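Local coordinates for metallo-beta-lactamase (PDB 3L6N), which hydrolyses the beta-lactam ring of penicillins, cephalosporins and carbapenems with the help of two bound zinc ions, conferring resistance to these antibiotics, at residues G41-D46 / E128-D133; S56-I61 / K91-Y96; K181-L186 / H211-L216; A193-I196 / E202-G205. One frame throughout, in Å; residues are numbered along the deposited sequence. Where two conformers were deposited one is given.

Contact 1 of 4, residues G41-D46 / E128-D133; sequences GVVLFD and EEFVVD
With chi1 at -63°, Phe45 sends its ring out anti to its own carbonyl carbon, while Phe130, at chi1 51°, tucks CG between backbone N and carbonyl carbon; together these settings bring the two rings into a T-shaped stack. Phe45 supplies the edge. Its CZ stands 3.5 Å above the plane of the Phe130 ring, over the centre, and the closest pair is Phe45 CE2 with Phe130 CE1 at 3.6 Å. The planes meet at 88°, with 4.9 Å between the centroids of the Phe45 and Phe130 rings. Strand 41-45 belongs to one sheet and strand 128-133 to the other, so this pair bridges the two sheets of the alpha-beta/beta-alpha sandwich of the metallo-beta-lactamase superfamily, in its buried interior. Val43, two residues back on the same face of its strand, adds a looser touch: CG1 lies 4.4 Å from Phe130 CZ, approaching the ring obliquely. The aromatic cluster runs further. Phe73 meets the rings of both Phe45 and Phe130, edge-to-face with the latter, and Phe148 makes another edge-to-face pair with Phe45. The Phe45 side chain is about 11 Å from those of the zinc ligands His76 and Cys158.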
# COMPACT_ATOMS: atom_id res chain seq x y z
N GLY A 41 12.99 -10.84 8.66
CA GLY A 41 13.19 -9.52 8.09
C GLY A 41 11.89 -8.78 7.89
O GLY A 41 10.82 -9.28 8.23
N VAL A 42 11.98 -7.59 7.32
CA VAL A 42 10.81 -6.71 7.21
C VAL A 42 10.23 -6.72 5.80
O VAL A 42 10.98 -6.67 4.81
CB VAL A 42 11.17 -5.29 7.67
CG1 VAL A 42 10.02 -4.32 7.49
CG2 VAL A 42 11.61 -5.31 9.13
N VAL A 43 8.91 -6.78 5.71
CA VAL A 43 8.21 -6.74 4.43
C VAL A 43 7.58 -5.35 4.27
O VAL A 43 6.82 -4.93 5.15
CB VAL A 43 7.09 -7.80 4.38
CG1 VAL A 43 6.38 -7.75 3.04
CG2 VAL A 43 7.69 -9.21 4.61
N LEU A 44 7.91 -4.64 3.19
CA LEU A 44 7.25 -3.36 2.88
C LEU A 44 6.03 -3.60 2.03
O LEU A 44 6.06 -4.42 1.10
CB LEU A 44 8.16 -2.42 2.09
CG LEU A 44 9.48 -1.99 2.71
CD1 LEU A 44 10.11 -0.95 1.81
CD2 LEU A 44 9.27 -1.42 4.11
N PHE A 45 4.96 -2.87 2.35
CA PHE A 45 3.77 -2.78 1.51
C PHE A 45 3.67 -1.36 0.99
O PHE A 45 3.22 -0.46 1.70
CB PHE A 45 2.52 -3.22 2.27
CG PHE A 45 2.59 -4.65 2.70
CD1 PHE A 45 3.10 -4.99 3.95
CD2 PHE A 45 2.19 -5.67 1.83
CE1 PHE A 45 3.20 -6.32 4.34
CE2 PHE A 45 2.28 -7.00 2.21
CZ PHE A 45 2.78 -7.32 3.48
N ASP A 46 4.11 -1.22 -0.26
CA ASP A 46 4.33 0.07 -0.92
C ASP A 46 5.52 0.80 -0.33
O ASP A 46 5.97 0.49 0.78
CB ASP A 46 3.05 0.91 -0.96
CG ASP A 46 1.95 0.19 -1.68
OD1 ASP A 46 2.24 -0.33 -2.77
OD2 ASP A 46 0.81 0.14 -1.16
N GLU A 128 4.82 -14.75 9.93
CA GLU A 128 3.72 -13.83 9.67
C GLU A 128 2.95 -14.27 8.43
O GLU A 128 3.49 -15.00 7.60
CB GLU A 128 4.26 -12.41 9.45
CG GLU A 128 5.02 -11.83 10.66
CD GLU A 128 4.15 -11.61 11.90
OE1 GLU A 128 2.93 -11.34 11.78
OE2 GLU A 128 4.71 -11.69 13.01
N GLU A 129 1.72 -13.80 8.30
CA GLU A 129 0.84 -14.21 7.21
C GLU A 129 0.03 -13.03 6.69
O GLU A 129 -0.41 -12.18 7.45
CB GLU A 129 -0.11 -15.30 7.71
CG GLU A 129 -1.00 -15.95 6.68
CD GLU A 129 -2.04 -16.86 7.33
OE1 GLU A 129 -3.08 -17.12 6.70
OE2 GLU A 129 -1.82 -17.30 8.48
N PHE A 130 -0.18 -13.00 5.37
CA PHE A 130 -1.09 -12.01 4.78
C PHE A 130 -1.62 -12.51 3.45
O PHE A 130 -1.13 -13.50 2.91
CB PHE A 130 -0.38 -10.65 4.62
CG PHE A 130 0.95 -10.74 3.92
CD1 PHE A 130 1.04 -10.53 2.55
CD2 PHE A 130 2.11 -11.04 4.64
CE1 PHE A 130 2.28 -10.62 1.90
CE2 PHE A 130 3.34 -11.13 4.00
CZ PHE A 130 3.43 -10.92 2.62
N VAL A 131 -2.65 -11.84 2.93
CA VAL A 131 -3.25 -12.20 1.65
C VAL A 131 -3.38 -10.93 0.81
O VAL A 131 -3.91 -9.94 1.28
CB VAL A 131 -4.65 -12.83 1.84
CG1 VAL A 131 -5.30 -13.16 0.47
CG2 VAL A 131 -4.58 -14.09 2.71
N VAL A 132 -2.90 -10.98 -0.42
CA VAL A 132 -3.10 -9.88 -1.36
C VAL A 132 -4.33 -10.23 -2.20
O VAL A 132 -4.35 -11.28 -2.84
CB VAL A 132 -1.88 -9.65 -2.26
CG1 VAL A 132 -2.13 -8.46 -3.20
CG2 VAL A 132 -0.62 -9.44 -1.43
N ASP A 133 -5.34 -9.37 -2.17
CA ASP A 133 -6.62 -9.64 -2.84
C ASP A 133 -6.91 -8.64 -3.95
O ASP A 133 -6.71 -7.44 -3.79
CB ASP A 133 -7.77 -9.58 -1.83
CG ASP A 133 -8.07 -10.92 -1.18
OD1 ASP A 133 -8.31 -10.92 0.06
OD2 ASP A 133 -8.10 -11.95 -1.88

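Contact 2 of 4, residues S56-I61 / K91-Y96; sequences SLMDTI and KGIKTY. With SO4 (sulfate ion), chain D.
Lys91 NZ is hydrogen-bonded to Gln55 OE1, so the ammonium group of the loop residue is tied to the first turn of helix 54-65. The same lysine passes its aliphatic part over to Met58, which sits in the next turn of that helix. The two reach toward each other tip to tip: the methyl CE of Met58 is 3.8 Å from Lys91 CD, and it is just as near Lys91 CE. Bends at chi2 (-147°) and chi3 (-57°) carry that methyl toward the lysine while leaving the sulfur against Ile93. There Met58 SD is 3.8 Å from Ile93 CD1, the two chains sliding past each other in opposite directions. Met58 was modelled in two conformers, so these touches hold for one of them, and Lys91 also meets a crystal neighbour. Between Lys91 and Ile93, Gly92 closes helix 86-90 in a Schellman motif, its positive phi of 73° turning the chain toward strand 94-97. A sulfate, probably from the crystallisation liquor, rests by Thr60 of helix 54-65, with its O1 3.0 Å from Thr60 OG1. The contact lies at the protein surface, away from the zinc site. Beneath it Met58 and Ile93 both pack on Val69 of strand 69-73 and on Phe88 of helix 86-90, while Leu57 and Ile61 turn to strand 41-45, so helix 54-65 lies against the sheet with the end of helix 86-90 beside it.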
# COMPACT_ATOMS: atom_id res chain seq x y z
N SER A 56 16.84 5.86 3.35
CA SER A 56 16.55 6.41 4.66
C SER A 56 15.58 5.52 5.43
O SER A 56 15.78 5.26 6.61
CB SER A 56 15.97 7.82 4.52
OG SER A 56 15.75 8.40 5.79
N LEU A 57 14.52 5.07 4.76
CA LEU A 57 13.54 4.19 5.41
C LEU A 57 14.18 2.87 5.82
O LEU A 57 13.97 2.41 6.92
CB LEU A 57 12.34 3.91 4.50
CG LEU A 57 11.30 2.96 5.13
CD1 LEU A 57 10.62 3.60 6.33
CD2 LEU A 57 10.30 2.60 4.07
N MET A 58 14.98 2.29 4.92
CA MET A 58 15.68 1.05 5.23
C MET A 58 16.60 1.21 6.44
O MET A 58 16.62 0.35 7.32
CB MET A 58 16.45 0.52 4.01
CG MET A 58 15.55 0.09 2.86
SD MET A 58 16.27 -1.30 1.96
CE MET A 58 17.85 -0.58 1.51
N ASP A 59 17.34 2.32 6.48
CA ASP A 59 18.22 2.62 7.63
C ASP A 59 17.44 2.75 8.93
O ASP A 59 17.89 2.26 9.98
CB ASP A 59 19.02 3.90 7.38
CG ASP A 59 20.01 3.77 6.23
OD1 ASP A 59 20.28 2.64 5.77
OD2 ASP A 59 20.52 4.83 5.80
N THR A 60 16.29 3.42 8.87
CA THR A 60 15.44 3.63 10.04
C THR A 60 14.91 2.29 10.55
O THR A 60 14.93 2.02 11.74
CB THR A 60 14.31 4.62 9.70
OG1 THR A 60 14.90 5.90 9.44
CG2 THR A 60 13.32 4.77 10.86
N ILE A 61 14.46 1.45 9.62
CA ILE A 61 13.96 0.12 9.98
C ILE A 61 15.06 -0.75 10.59
O ILE A 61 14.82 -1.45 11.58
CB ILE A 61 13.30 -0.56 8.75
CG1 ILE A 61 11.99 0.17 8.40
CG2 ILE A 61 13.04 -2.06 8.99
CD1 ILE A 61 11.39 -0.24 7.03
N LYS A 91 19.50 -4.40 -5.10
CA LYS A 91 20.02 -4.87 -3.82
C LYS A 91 19.66 -6.33 -3.51
O LYS A 91 19.95 -6.83 -2.42
CB LYS A 91 19.54 -3.95 -2.70
CG LYS A 91 20.09 -2.54 -2.76
CD LYS A 91 19.38 -1.64 -1.77
CE LYS A 91 20.15 -0.35 -1.56
NZ LYS A 91 21.26 -0.53 -0.57
N GLY A 92 19.03 -7.02 -4.46
CA GLY A 92 18.65 -8.42 -4.28
C GLY A 92 17.47 -8.64 -3.33
O GLY A 92 17.23 -9.76 -2.87
N ILE A 93 16.74 -7.57 -3.05
CA ILE A 93 15.52 -7.65 -2.25
C ILE A 93 14.39 -8.05 -3.17
O ILE A 93 14.13 -7.37 -4.17
CB ILE A 93 15.22 -6.31 -1.54
CG1 ILE A 93 16.35 -5.97 -0.55
CG2 ILE A 93 13.85 -6.35 -0.84
CD1 ILE A 93 16.34 -4.53 -0.08
N LYS A 94 13.73 -9.16 -2.85
CA LYS A 94 12.61 -9.64 -3.64
C LYS A 94 11.49 -8.60 -3.71
O LYS A 94 11.09 -8.03 -2.69
CB LYS A 94 12.08 -10.94 -3.06
CG LYS A 94 13.03 -12.12 -3.23
CD LYS A 94 12.36 -13.40 -2.82
CE LYS A 94 13.25 -14.59 -3.16
NZ LYS A 94 12.58 -15.87 -2.79
N THR A 95 11.00 -8.35 -4.91
CA THR A 95 9.87 -7.45 -5.11
C THR A 95 8.70 -8.21 -5.70
O THR A 95 8.89 -9.15 -6.49
CB THR A 95 10.23 -6.28 -6.03
OG1 THR A 95 10.78 -6.80 -7.26
CG2 THR A 95 11.25 -5.37 -5.36
N TYR A 96 7.49 -7.79 -5.32
CA TYR A 96 6.27 -8.52 -5.63
C TYR A 96 5.23 -7.59 -6.21
O TYR A 96 4.91 -6.54 -5.63
CB TYR A 96 5.69 -9.17 -4.36
CG TYR A 96 6.52 -10.30 -3.78
CD1 TYR A 96 7.64 -10.03 -3.00
CD2 TYR A 96 6.15 -11.62 -3.97
CE1 TYR A 96 8.40 -11.05 -2.45
CE2 TYR A 96 6.90 -12.66 -3.42
CZ TYR A 96 8.02 -12.35 -2.67
OH TYR A 96 8.78 -13.36 -2.11
S SO4 D . 16.06 7.12 12.92
O1 SO4 D . 15.09 7.58 11.92
O2 SO4 D . 15.37 6.93 14.20
O3 SO4 D . 16.64 5.85 12.49
O4 SO4 D . 17.12 8.11 13.07

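Contact 3 of 4, residues K181-L186 / H211-L216; sequences KTINKL and HTLELL
Ile183 does most of the work from helix 179-189, pointing both of its branches at helix 208-217. Its CG2 meets Leu213, 3.7 Å from CD2 and equally near CG, as the two side chains slide past each other in opposite directions. The other branch leaves anti to the carbonyl carbon (chi1 -74°) and turns to Thr212, whose methyl CG2 is 3.9 Å from Ile183 CG1; these two chains lie roughly at right angles. Asn184 follows at the exposed margin. Its amide comes across the end of Leu213, with OD1 3.4 Å from Leu213 CD1 and ND2 4.0 Å from Leu213 CD2, a van der Waals contact of the amide with the leucine methyls. Further on, Leu186 drops toward Val209, which also receives Ile183, so the packing continues toward the N-terminal start of helix 208-217. The helices run antiparallel at 165°, their axes 10.3 Å apart at closest approach. Thr212 is held from its polar side too: OG1 bonds to His208 O in the preceding turn and accepts from the backbone N of Lys161, a likely beta-lactam-binding residue. Such a pair of antiparallel helices, joined in sequence through strand 195-198, belongs to the outer helical layer of the alpha-beta/beta-alpha fold, here linked by Thr212 to the segment that bears Lys161.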
# COMPACT_ATOMS: atom_id res chain seq x y z
N LYS A 181 -18.77 -0.68 -6.86
CA LYS A 181 -19.02 -2.12 -6.83
C LYS A 181 -17.87 -2.84 -6.15
O LYS A 181 -18.08 -3.72 -5.34
CB LYS A 181 -19.25 -2.66 -8.25
CG LYS A 181 -20.43 -2.02 -8.96
CD LYS A 181 -20.35 -2.19 -10.46
CE LYS A 181 -21.67 -1.83 -11.13
NZ LYS A 181 -22.65 -2.94 -11.00
N THR A 182 -16.64 -2.42 -6.47
CA THR A 182 -15.46 -2.99 -5.83
C THR A 182 -15.46 -2.68 -4.33
O THR A 182 -15.17 -3.55 -3.53
CB THR A 182 -14.18 -2.49 -6.50
OG1 THR A 182 -14.20 -2.87 -7.88
CG2 THR A 182 -12.94 -3.11 -5.84
N ILE A 183 -15.79 -1.44 -3.97
CA ILE A 183 -15.88 -1.03 -2.56
C ILE A 183 -16.96 -1.81 -1.79
O ILE A 183 -16.75 -2.21 -0.64
CB ILE A 183 -16.09 0.50 -2.40
CG1 ILE A 183 -14.78 1.25 -2.70
CG2 ILE A 183 -16.60 0.87 -0.99
CD1 ILE A 183 -13.69 1.05 -1.65
N ASN A 184 -18.10 -2.04 -2.43
CA ASN A 184 -19.16 -2.80 -1.78
C ASN A 184 -18.79 -4.27 -1.59
O ASN A 184 -19.17 -4.88 -0.58
CB ASN A 184 -20.51 -2.60 -2.47
CG ASN A 184 -21.10 -1.22 -2.19
OD1 ASN A 184 -21.08 -0.74 -1.06
ND2 ASN A 184 -21.60 -0.57 -3.23
N LYS A 185 -18.00 -4.82 -2.52
CA LYS A 185 -17.41 -6.15 -2.36
C LYS A 185 -16.43 -6.18 -1.18
O LYS A 185 -16.40 -7.15 -0.42
CB LYS A 185 -16.71 -6.61 -3.63
CG LYS A 185 -17.65 -7.06 -4.75
CD LYS A 185 -16.87 -7.63 -5.93
CE LYS A 185 -17.81 -8.04 -7.06
NZ LYS A 185 -17.08 -8.63 -8.22
N LEU A 186 -15.62 -5.13 -1.05
CA LEU A 186 -14.67 -5.01 0.06
C LEU A 186 -15.43 -4.99 1.38
O LEU A 186 -15.10 -5.74 2.31
CB LEU A 186 -13.83 -3.73 -0.10
CG LEU A 186 -12.71 -3.39 0.90
CD1 LEU A 186 -11.74 -2.42 0.25
CD2 LEU A 186 -13.24 -2.82 2.21
N HIS A 211 -17.21 6.86 3.34
CA HIS A 211 -16.87 8.13 2.74
C HIS A 211 -16.42 7.99 1.28
O HIS A 211 -16.64 8.90 0.48
CB HIS A 211 -15.83 8.90 3.55
CG HIS A 211 -15.77 10.34 3.18
ND1 HIS A 211 -14.65 10.94 2.65
CD2 HIS A 211 -16.73 11.30 3.23
CE1 HIS A 211 -14.91 12.21 2.41
NE2 HIS A 211 -16.16 12.46 2.75
N THR A 212 -15.78 6.87 0.96
CA THR A 212 -15.40 6.57 -0.43
C THR A 212 -16.65 6.51 -1.31
O THR A 212 -16.68 7.12 -2.38
CB THR A 212 -14.57 5.27 -0.54
OG1 THR A 212 -13.40 5.40 0.28
CG2 THR A 212 -14.13 5.03 -1.99
N LEU A 213 -17.66 5.77 -0.86
CA LEU A 213 -18.94 5.69 -1.57
C LEU A 213 -19.60 7.06 -1.74
O LEU A 213 -20.13 7.38 -2.80
CB LEU A 213 -19.88 4.72 -0.86
CG LEU A 213 -19.46 3.25 -0.90
CD1 LEU A 213 -20.32 2.40 0.03
CD2 LEU A 213 -19.50 2.70 -2.32
N GLU A 214 -19.53 7.88 -0.69
CA GLU A 214 -20.06 9.24 -0.77
C GLU A 214 -19.36 10.09 -1.83
O GLU A 214 -20.02 10.77 -2.62
CB GLU A 214 -20.00 9.92 0.60
CG GLU A 214 -20.66 11.27 0.59
CD GLU A 214 -20.76 11.89 1.97
OE1 GLU A 214 -20.69 13.12 2.04
OE2 GLU A 214 -20.92 11.15 2.96
N LEU A 215 -18.03 10.05 -1.86
CA LEU A 215 -17.26 10.83 -2.83
C LEU A 215 -17.53 10.37 -4.26
O LEU A 215 -17.53 11.18 -5.19
CB LEU A 215 -15.76 10.76 -2.52
CG LEU A 215 -15.27 11.50 -1.27
CD1 LEU A 215 -13.81 11.15 -0.98
CD2 LEU A 215 -15.45 13.02 -1.39
N LEU A 216 -17.77 9.07 -4.42
CA LEU A 216 -18.09 8.49 -5.72
C LEU A 216 -19.46 8.97 -6.21
O LEU A 216 -19.64 9.21 -7.40
CB LEU A 216 -18.04 6.97 -5.66
CG LEU A 216 -16.63 6.36 -5.63
CD1 LEU A 216 -16.65 4.92 -5.15
CD2 LEU A 216 -15.99 6.45 -7.01

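Contact 4 of 4, residues A193-I196 / E202-G205; sequences ATLI and EWKG
Leu195 CD1 and the six-membered ring of Trp203 make the apolar part of this contact. The methyl comes up to the rim of the indole, close to its plane, 4.1 Å from Trp203 CE3 and 4.2 Å from Trp203 CZ3, so it touches the edge and neither face. Leu195 reaches that spot with CG trans to its backbone N, chi1 180°. A second apolar touch is local: the next residue, Lys204, lays CG 3.6 Å above one face of the Trp203 ring, offset toward the rim. Ile197 and Pro198 also pack against the tryptophan.

Backbone proximity is slight. Ile196 O and Trp203 O stand 4.3 Å apart where the chain doubles back, a matter of spacing between two acceptors. Strand 195-198 is an edge strand of the five-stranded sheet of the alpha-beta/beta-alpha sandwich, pairing with strand 153-157, and the turn that follows it carries the zinc ligand His200. Trp203 lies just beyond that ligand, the two side chains about 9 Å apart, so the indole packs back on the strand from which the metal-bearing loop departs.

Polar groups of 202-205 bond to residues outside the two segments. Trp203 NE1 donates to Glu8 OE2, fixing the far side of the indole to the N-terminal region of the chain. The carbonyl O of Trp203 receives a bond from His208 NE2 at the start of helix 208-217, while Glu202 O is held by Ser162 OG and Lys204 O by Asn163 ND2.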
# COMPACT_ATOMS: atom_id res chain seq x y z
N ALA A 193 -12.44 -6.83 9.72
CA ALA A 193 -11.46 -5.74 9.80
C ALA A 193 -11.87 -4.69 10.82
O ALA A 193 -12.97 -4.13 10.75
CB ALA A 193 -11.26 -5.10 8.43
N THR A 194 -10.99 -4.43 11.77
CA THR A 194 -11.24 -3.40 12.77
C THR A 194 -10.49 -2.12 12.42
O THR A 194 -10.67 -1.09 13.06
CB THR A 194 -10.89 -3.88 14.19
OG1 THR A 194 -9.58 -4.46 14.19
CG2 THR A 194 -11.91 -4.94 14.66
N LEU A 195 -9.66 -2.21 11.38
CA LEU A 195 -8.91 -1.06 10.89
C LEU A 195 -8.71 -1.22 9.39
O LEU A 195 -8.27 -2.27 8.93
CB LEU A 195 -7.56 -0.97 11.60
CG LEU A 195 -6.61 0.17 11.23
CD1 LEU A 195 -7.24 1.54 11.46
CD2 LEU A 195 -5.31 0.03 12.02
N ILE A 196 -9.09 -0.20 8.63
CA ILE A 196 -8.87 -0.18 7.18
C ILE A 196 -8.01 1.04 6.86
O ILE A 196 -8.37 2.16 7.23
CB ILE A 196 -10.19 -0.18 6.39
CG1 ILE A 196 -11.01 -1.44 6.75
CG2 ILE A 196 -9.90 -0.13 4.88
CD1 ILE A 196 -12.36 -1.52 6.09
N GLU A 202 -5.68 11.16 6.11
CA GLU A 202 -5.87 10.61 7.45
C GLU A 202 -6.28 9.14 7.46
O GLU A 202 -7.27 8.77 6.82
CB GLU A 202 -6.93 11.43 8.20
CG GLU A 202 -6.37 12.60 8.99
CD GLU A 202 -5.69 12.15 10.28
OE1 GLU A 202 -4.90 12.93 10.83
OE2 GLU A 202 -5.94 11.01 10.74
N TRP A 203 -5.53 8.30 8.18
CA TRP A 203 -5.90 6.90 8.34
C TRP A 203 -6.71 6.63 9.60
O TRP A 203 -7.40 5.61 9.69
CB TRP A 203 -4.67 5.97 8.28
CG TRP A 203 -3.69 6.17 9.40
CD1 TRP A 203 -2.56 6.95 9.39
CD2 TRP A 203 -3.73 5.56 10.70
NE1 TRP A 203 -1.91 6.87 10.60
CE2 TRP A 203 -2.60 6.03 11.42
CE3 TRP A 203 -4.61 4.67 11.33
CZ2 TRP A 203 -2.34 5.63 12.74
CZ3 TRP A 203 -4.35 4.28 12.64
CH2 TRP A 203 -3.22 4.76 13.33
N LYS A 204 -6.62 7.53 10.57
CA LYS A 204 -7.38 7.41 11.82
C LYS A 204 -8.84 7.80 11.64
O LYS A 204 -9.19 8.56 10.73
CB LYS A 204 -6.76 8.31 12.90
CG LYS A 204 -5.34 7.95 13.27
CD LYS A 204 -4.80 8.91 14.31
CE LYS A 204 -3.44 8.46 14.79
NZ LYS A 204 -2.86 9.41 15.78
N GLY A 205 -9.69 7.28 12.52
CA GLY A 205 -11.07 7.76 12.64
C GLY A 205 -12.15 6.90 12.04
O GLY A 205 -13.33 7.09 12.34

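Contacts 1 and 2 come first along the chain, with contact 2 nested inside the loop closed by contact 1; contacts 3 and 4 follow, contact 4 nested inside contact 3. Contact 1 joins the two sheets in the buried interior. Contact 2 lies about 13 Å from it, centre to centre, and the two touch where Val42 meets Ile61, and Leu44 meets both Ile61 and Leu57. On the other flank, contacts 3 and 4 are about 15 Å apart between centres and meet through Leu186 and Ile196. Contacts 2 and 3, about 33 Å apart between centres, stand on opposite sides of the chain's centre, marking the outer helical layers of a sandwich whose loops supply the zinc ligands.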